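Local coordinates for ABC transporter, solute-binding protein (Staphylococcus aureus, PDB 6LKK) that binds glucose 6-phosphate as an extracellular solute-binding lipoprotein and takes part in signal transduction by a two-component system, at residues Ser61-His66 with Ile284-Phe289; Gly140-Arg145 with Met212-Gly217. All blocks are in the same frame, centred on the assembly; numbering follows the deposited sequence.

How the contacts relate
From the N terminus the chain first reaches Ser61-His66, on and after the short helix 60-63, and contact 1 pairs this piece with Ile284-Phe289, at the start of the last helix, thereby closing a loop of more than 200 residues. Contact 2 lies wholly within that loop: helix 138-151, at Gly140-Arg145, meets strand 213-221 at Met212-Gly217, so the smaller loop nests in the larger and the two do not cross. The centres of contact 1 and contact 2 are about 12 Å apart. The two touch directly, since Tyr141 and Arg145 pack against Ile284, His286 and Phe289. The C-terminal helix is thus tied both to helix 60-63 and to helix 138-151, beside the sugar-phosphate site.

Contact 1 (Ser61-His66 with Ile284-Phe289); sequences SETIDH and IPHHKF
His286 meets Thr63 and Asp65 where the C-terminal helix 286-293 of this periplasmic-binding-protein fold comes against the end of the short helix 60-63 and the loop after it. The backbones come closest at Thr63 and His286, whose CA atoms are 5.7 Å apart. Pro285 holds the N-cap position, and its O accepts the Phe289 N-H, so His286 stands in the first turn of the helix. There CG lies anti to the backbone N (chi1 -177°), which sets the imidazole beside Thr63, with ND1 next to its methyl.

Threonine suits the facing position because its two branches do different work. Its hydroxyl, OG1, bonds the carbonyl O of Val59, four residues earlier and just before the helix, while the aliphatic part is presented to the histidine. Thr63 CB sits over one face of the ring, off its middle, in a CH-pi contact 4.2 Å from the His286 centroid. The methyl Thr63 CG2 lies on the same side of the ring, 3.3 Å from His286 ND1. Tyr141 meets the same imidazole with its ring plane at about 50°, so the histidine is packed by helix 138-151 as well.

Asp65 comes from the same side of the ring plane as Thr63, but obliquely and at the CD2 end, its carboxylate plane turned 41° from the ring. An acid suits this exposed position: Asp65 OD2 is 4.6 Å from His286 NE2, too far for a bond, yet its charge would probably favour a protonated imidazole. The side chain of Thr63 is about 5 Å from those of Thr36 and Thr138, which bind glucose 6-phosphate, so the contact borders that site. The two carboxylate oxygens touch different parts of the histidine: Asp65 OD1 is 3.9 Å from His286 CB, and Asp65 OD2 is 3.7 Å from His286 CD2.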
loop_
_atom_site.group_PDB
_atom_site.type_symbol
_atom_site.label_atom_id
_atom_site.label_comp_id
_atom_site.label_asym_id
_atom_site.label_seq_id
_atom_site.Cartn_x
_atom_site.Cartn_y
_atom_site.Cartn_z
ATOM N N SER A 61 -1.560 -1.434 -10.713
ATOM C CA SER A 61 -1.283 -2.258 -11.885
ATOM C C SER A 61 -2.058 -3.568 -11.861
ATOM O O SER A 61 -2.219 -4.196 -12.913
ATOM C CB SER A 61 0.212 -2.548 -11.983
ATOM O OG SER A 61 0.649 -3.331 -10.884
ATOM N N GLU A 62 -2.553 -3.985 -10.693
ATOM C CA GLU A 62 -3.175 -5.290 -10.540
ATOM C C GLU A 62 -4.615 -5.257 -10.045
ATOM O O GLU A 62 -5.272 -6.304 -10.071
ATOM C CB GLU A 62 -2.342 -6.153 -9.577
ATOM C CG GLU A 62 -0.938 -6.440 -10.087
ATOM C CD GLU A 62 -0.077 -7.173 -9.076
ATOM O OE1 GLU A 62 -0.560 -7.432 -7.953
ATOM O OE2 GLU A 62 1.086 -7.490 -9.407
ATOM N N THR A 63 -5.135 -4.107 -9.600
ATOM C CA THR A 63 -6.472 -4.072 -9.013
ATOM C C THR A 63 -7.335 -2.940 -9.564
ATOM O O THR A 63 -8.300 -2.537 -8.907
ATOM C CB THR A 63 -6.393 -3.970 -7.486
ATOM O OG1 THR A 63 -5.690 -2.779 -7.109
ATOM C CG2 THR A 63 -5.685 -5.189 -6.902
ATOM N N ILE A 64 -7.024 -2.424 -10.749
ATOM C CA ILE A 64 -7.921 -1.511 -11.451
ATOM C C ILE A 64 -8.899 -2.369 -12.247
ATOM O O ILE A 64 -8.532 -2.965 -13.262
ATOM C CB ILE A 64 -7.156 -0.539 -12.358
ATOM C CG1 ILE A 64 -6.398 0.484 -11.505
ATOM C CG2 ILE A 64 -8.116 0.168 -13.323
ATOM C CD1 ILE A 64 -5.626 1.530 -12.297
ATOM N N ASP A 65 -10.148 -2.431 -11.782
ATOM C CA ASP A 65 -11.159 -3.253 -12.434
ATOM C C ASP A 65 -11.836 -2.543 -13.599
ATOM O O ASP A 65 -12.453 -3.211 -14.437
ATOM C CB ASP A 65 -12.221 -3.682 -11.417
ATOM C CG ASP A 65 -11.676 -4.637 -10.372
ATOM O OD1 ASP A 65 -10.777 -5.440 -10.701
ATOM O OD2 ASP A 65 -12.149 -4.585 -9.217
ATOM N N HIS A 66 -11.738 -1.213 -13.673
ATOM C CA HIS A 66 -12.389 -0.418 -14.713
ATOM C C HIS A 66 -11.322 0.401 -15.434
ATOM O O HIS A 66 -11.207 1.616 -15.218
ATOM C CB HIS A 66 -13.468 0.488 -14.125
ATOM C CG HIS A 66 -14.429 -0.227 -13.227
ATOM N ND1 HIS A 66 -15.371 -1.115 -13.700
ATOM C CD2 HIS A 66 -14.594 -0.184 -11.884
ATOM C CE1 HIS A 66 -16.074 -1.589 -12.688
ATOM N NE2 HIS A 66 -15.622 -1.040 -11.574
ATOM N N ILE A 284 -4.119 -14.180 -11.330
ATOM C CA ILE A 284 -5.496 -14.498 -10.967
ATOM C C ILE A 284 -6.193 -13.170 -10.689
ATOM O O ILE A 284 -5.834 -12.475 -9.727
ATOM C CB ILE A 284 -5.571 -15.459 -9.769
ATOM C CG1 ILE A 284 -6.891 -15.265 -9.020
ATOM C CG2 ILE A 284 -4.375 -15.285 -8.838
ATOM C CD1 ILE A 284 -7.184 -16.347 -8.040
ATOM N N PRO A 285 -7.170 -12.771 -11.506
ATOM C CA PRO A 285 -7.749 -11.430 -11.374
ATOM C C PRO A 285 -8.203 -11.120 -9.954
ATOM O O PRO A 285 -8.512 -12.012 -9.164
ATOM C CB PRO A 285 -8.930 -11.464 -12.349
ATOM C CG PRO A 285 -8.467 -12.379 -13.425
ATOM C CD PRO A 285 -7.647 -13.445 -12.727
ATOM N N HIS A 286 -8.237 -9.821 -9.654
ATOM C CA HIS A 286 -8.650 -9.332 -8.344
ATOM C C HIS A 286 -9.963 -9.962 -7.892
ATOM O O HIS A 286 -10.064 -10.486 -6.777
ATOM C CB HIS A 286 -8.769 -7.809 -8.418
ATOM C CG HIS A 286 -9.120 -7.156 -7.120
ATOM N ND1 HIS A 286 -8.249 -7.103 -6.054
ATOM C CD2 HIS A 286 -10.240 -6.507 -6.724
ATOM C CE1 HIS A 286 -8.822 -6.457 -5.054
ATOM N NE2 HIS A 286 -10.030 -6.086 -5.434
ATOM N N HIS A 287 -10.987 -9.916 -8.747
ATOM C CA HIS A 287 -12.305 -10.391 -8.342
ATOM C C HIS A 287 -12.349 -11.908 -8.217
ATOM O O HIS A 287 -13.113 -12.438 -7.402
ATOM C CB HIS A 287 -13.362 -9.917 -9.338
ATOM C CG HIS A 287 -13.252 -10.558 -10.685
ATOM N ND1 HIS A 287 -12.380 -10.109 -11.655
ATOM C CD2 HIS A 287 -13.904 -11.614 -11.226
ATOM C CE1 HIS A 287 -12.500 -10.861 -12.734
ATOM N NE2 HIS A 287 -13.418 -11.783 -12.499
ATOM N N LYS A 288 -11.549 -12.623 -9.010
ATOM C CA LYS A 288 -11.557 -14.080 -8.931
ATOM C C LYS A 288 -10.917 -14.566 -7.635
ATOM O O LYS A 288 -11.402 -15.522 -7.020
ATOM C CB LYS A 288 -10.848 -14.678 -10.148
ATOM C CG LYS A 288 -11.621 -14.500 -11.453
ATOM C CD LYS A 288 -11.003 -15.304 -12.595
ATOM C CE LYS A 288 -11.912 -15.350 -13.821
ATOM N NZ LYS A 288 -11.441 -14.449 -14.918
ATOM N N PHE A 289 -9.839 -13.914 -7.192
ATOM C CA PHE A 289 -9.230 -14.306 -5.925
ATOM C C PHE A 289 -10.193 -14.098 -4.767
ATOM O O PHE A 289 -10.310 -14.957 -3.884
ATOM C CB PHE A 289 -7.940 -13.526 -5.678
ATOM C CG PHE A 289 -7.277 -13.876 -4.378
ATOM C CD1 PHE A 289 -6.506 -15.021 -4.266
ATOM C CD2 PHE A 289 -7.446 -13.076 -3.261
ATOM C CE1 PHE A 289 -5.905 -15.354 -3.070
ATOM C CE2 PHE A 289 -6.847 -13.404 -2.060
ATOM C CZ PHE A 289 -6.077 -14.545 -1.964
#

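Contact 2 (Gly140-Arg145 with Met212-Gly217); sequences GYQHMR and MLNVDG. With G6P (6-O-phosphono-alpha-D-glucopyranose), chain B.
The glucose 6-phosphate pocket is backed here by helix 138-151, whose Gln142 bonds Asn214 on strand 213-221. Gln142 NE2 donates to Asn214 OD1 over 2.8 Å, with an N-H...O angle of 161°. The acceptor lies in the plane of the glutamine amide, but the donor stands above the asparagine carbonyl plane, and the two amides are turned 52° against each other. Chi1 (-71°) places Gln142 CG 3.1 Å from Asn214 OD1, and the bend at chi2 brings the amide back to the same oxygen.

Asparagine suits this place because one flat group can face two ways. With OD1 committed to the helix, ND2 serves the sugar, donating to G6P O2 in a nearly straight bond of 3.0 Å; Asn214 ND2 also lies 2.7 Å from G6P O1. Gln142 is therefore a second-shell residue that probably fixes the rotation of the Asn214 amide. Two residues along the strand, the Asp216 carboxylate accepts from both neighbouring hydroxyls: OD1 from G6P O2, and OD2 from G6P O3 at 2.7 Å. Tyr9 OH also bonds OD2.

Beside the polar pair, the unbranched thioether chain of Met212, bent at chi2 and chi3, crosses Gln142 at about a right angle. Met212 CG lies 3.4 Å from Gln142 NE2, while its methyl CE touches Arg145 CB at 4.2 Å. Hydroxyls and backbone N-H groups from Thr36, Gly58, Thr138, Thr139 and Thr170 complete the grip on the ligand, a polar site enclosed in the manner typical of solute-binding proteins of the periplasmic-binding-protein fold.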
loop_
_atom_site.group_PDB
_atom_site.type_symbol
_atom_site.label_atom_id
_atom_site.label_comp_id
_atom_site.label_asym_id
_atom_site.label_seq_id
_atom_site.Cartn_x
_atom_site.Cartn_y
_atom_site.Cartn_z
ATOM N N GLY A 140 -5.538 -5.383 3.147
ATOM C CA GLY A 140 -6.189 -6.644 3.463
ATOM C C GLY A 140 -6.100 -7.639 2.322
ATOM O O GLY A 140 -5.794 -8.816 2.530
ATOM N N TYR A 141 -6.356 -7.176 1.097
ATOM C CA TYR A 141 -6.264 -8.047 -0.069
ATOM C C TYR A 141 -4.866 -8.637 -0.208
ATOM O O TYR A 141 -4.705 -9.847 -0.396
ATOM C CB TYR A 141 -6.650 -7.265 -1.325
ATOM C CG TYR A 141 -6.514 -8.053 -2.605
ATOM C CD1 TYR A 141 -7.525 -8.903 -3.029
ATOM C CD2 TYR A 141 -5.380 -7.937 -3.396
ATOM C CE1 TYR A 141 -7.405 -9.623 -4.203
ATOM C CE2 TYR A 141 -5.252 -8.651 -4.571
ATOM C CZ TYR A 141 -6.265 -9.494 -4.968
ATOM O OH TYR A 141 -6.137 -10.205 -6.138
ATOM N N GLN A 142 -3.835 -7.794 -0.112
ATOM C CA GLN A 142 -2.471 -8.271 -0.313
ATOM C C GLN A 142 -2.071 -9.274 0.762
ATOM O O GLN A 142 -1.378 -10.259 0.475
ATOM C CB GLN A 142 -1.504 -7.087 -0.342
ATOM C CG GLN A 142 -1.622 -6.227 -1.596
ATOM C CD GLN A 142 -1.180 -6.953 -2.854
ATOM O OE1 GLN A 142 -1.980 -7.613 -3.514
ATOM N NE2 GLN A 142 0.099 -6.832 -3.194
ATOM N N HIS A 143 -2.501 -9.049 2.005
ATOM C CA HIS A 143 -2.213 -10.005 3.069
ATOM C C HIS A 143 -2.896 -11.343 2.814
ATOM O O HIS A 143 -2.309 -12.402 3.060
ATOM C CB HIS A 143 -2.644 -9.440 4.418
ATOM C CG HIS A 143 -1.613 -8.574 5.069
ATOM N ND1 HIS A 143 -0.493 -9.089 5.684
ATOM C CD2 HIS A 143 -1.537 -7.230 5.211
ATOM C CE1 HIS A 143 0.230 -8.100 6.178
ATOM N NE2 HIS A 143 -0.382 -6.962 5.906
ATOM N N MET A 144 -4.145 -11.320 2.341
ATOM C CA MET A 144 -4.830 -12.577 2.057
ATOM C C MET A 144 -4.129 -13.327 0.932
ATOM O O MET A 144 -4.029 -14.560 0.968
ATOM C CB MET A 144 -6.297 -12.324 1.705
ATOM C CG MET A 144 -7.172 -11.811 2.852
ATOM S SD MET A 144 -7.001 -12.686 4.424
ATOM C CE MET A 144 -5.772 -11.676 5.250
ATOM N N ARG A 145 -3.632 -12.603 -0.075
ATOM C CA ARG A 145 -2.818 -13.236 -1.107
ATOM C C ARG A 145 -1.539 -13.819 -0.516
ATOM O O ARG A 145 -1.109 -14.913 -0.904
ATOM C CB ARG A 145 -2.481 -12.234 -2.213
ATOM C CG ARG A 145 -3.653 -11.863 -3.109
ATOM C CD ARG A 145 -3.220 -11.733 -4.563
ATOM N NE ARG A 145 -2.904 -13.033 -5.151
ATOM C CZ ARG A 145 -2.514 -13.215 -6.409
ATOM N NH1 ARG A 145 -2.385 -12.182 -7.230
ATOM N NH2 ARG A 145 -2.248 -14.438 -6.848
ATOM N N MET A 212 4.605 -9.966 1.353
ATOM C CA MET A 212 4.113 -9.379 0.114
ATOM C C MET A 212 4.714 -7.991 -0.083
ATOM O O MET A 212 4.698 -7.163 0.834
ATOM C CB MET A 212 2.587 -9.296 0.144
ATOM C CG MET A 212 1.952 -8.726 -1.115
ATOM S SD MET A 212 2.320 -9.689 -2.591
ATOM C CE MET A 212 1.590 -11.252 -2.129
ATOM N N LEU A 213 5.240 -7.732 -1.281
ATOM C CA LEU A 213 5.766 -6.416 -1.637
ATOM C C LEU A 213 4.784 -5.746 -2.589
ATOM O O LEU A 213 4.615 -6.185 -3.731
ATOM C CB LEU A 213 7.149 -6.520 -2.273
ATOM C CG LEU A 213 7.821 -5.181 -2.598
ATOM C CD1 LEU A 213 8.142 -4.408 -1.329
ATOM C CD2 LEU A 213 9.077 -5.391 -3.424
ATOM N N ASN A 214 4.143 -4.682 -2.119
ATOM C CA ASN A 214 3.253 -3.906 -2.968
ATOM C C ASN A 214 4.068 -2.981 -3.859
ATOM O O ASN A 214 4.947 -2.258 -3.381
ATOM C CB ASN A 214 2.284 -3.073 -2.130
ATOM C CG ASN A 214 1.405 -3.912 -1.235
ATOM O OD1 ASN A 214 1.318 -5.130 -1.391
ATOM N ND2 ASN A 214 0.736 -3.260 -0.291
ATOM N N VAL A 215 3.770 -2.991 -5.151
ATOM C CA VAL A 215 4.281 -1.990 -6.075
ATOM C C VAL A 215 3.172 -0.955 -6.225
ATOM O O VAL A 215 2.209 -1.158 -6.971
ATOM C CB VAL A 215 4.690 -2.600 -7.417
ATOM C CG1 VAL A 215 5.332 -1.540 -8.305
ATOM C CG2 VAL A 215 5.650 -3.766 -7.204
ATOM N N ASP A 216 3.289 0.144 -5.483
ATOM C CA ASP A 216 2.311 1.219 -5.566
ATOM C C ASP A 216 2.446 1.946 -6.900
ATOM O O ASP A 216 3.542 2.076 -7.449
ATOM C CB ASP A 216 2.498 2.203 -4.410
ATOM C CG ASP A 216 2.207 1.583 -3.053
ATOM O OD1 ASP A 216 1.786 0.406 -2.995
ATOM O OD2 ASP A 216 2.398 2.283 -2.035
ATOM N N GLY A 217 1.313 2.424 -7.426
ATOM C CA GLY A 217 1.278 2.998 -8.754
ATOM C C GLY A 217 0.622 4.366 -8.785
ATOM O O GLY A 217 0.027 4.828 -7.804
HETATM C C1 G6P B . -1.429 -0.522 0.705
HETATM C C2 G6P B . -0.557 0.256 -0.312
HETATM C C3 G6P B . -0.533 1.725 -0.112
HETATM C C4 G6P B . -1.837 2.221 0.332
HETATM C C5 G6P B . -2.121 1.689 1.733
HETATM C C6 G6P B . -3.508 2.052 2.160
HETATM O O1 G6P B . -0.691 -1.563 1.271
HETATM O O2 G6P B . 0.796 -0.230 -0.271
HETATM O O3 G6P B . -0.185 2.376 -1.410
HETATM O O4 G6P B . -1.835 3.669 0.384
HETATM O O5 G6P B . -2.006 0.221 1.827
HETATM O O6 G6P B . -4.422 1.521 1.227
HETATM P P G6P B . -5.741 0.614 1.773
HETATM O O1P G6P B . -6.608 0.287 0.570
HETATM O O2P G6P B . -6.552 1.430 2.798
HETATM O O3P G6P B . -5.253 -0.642 2.396
#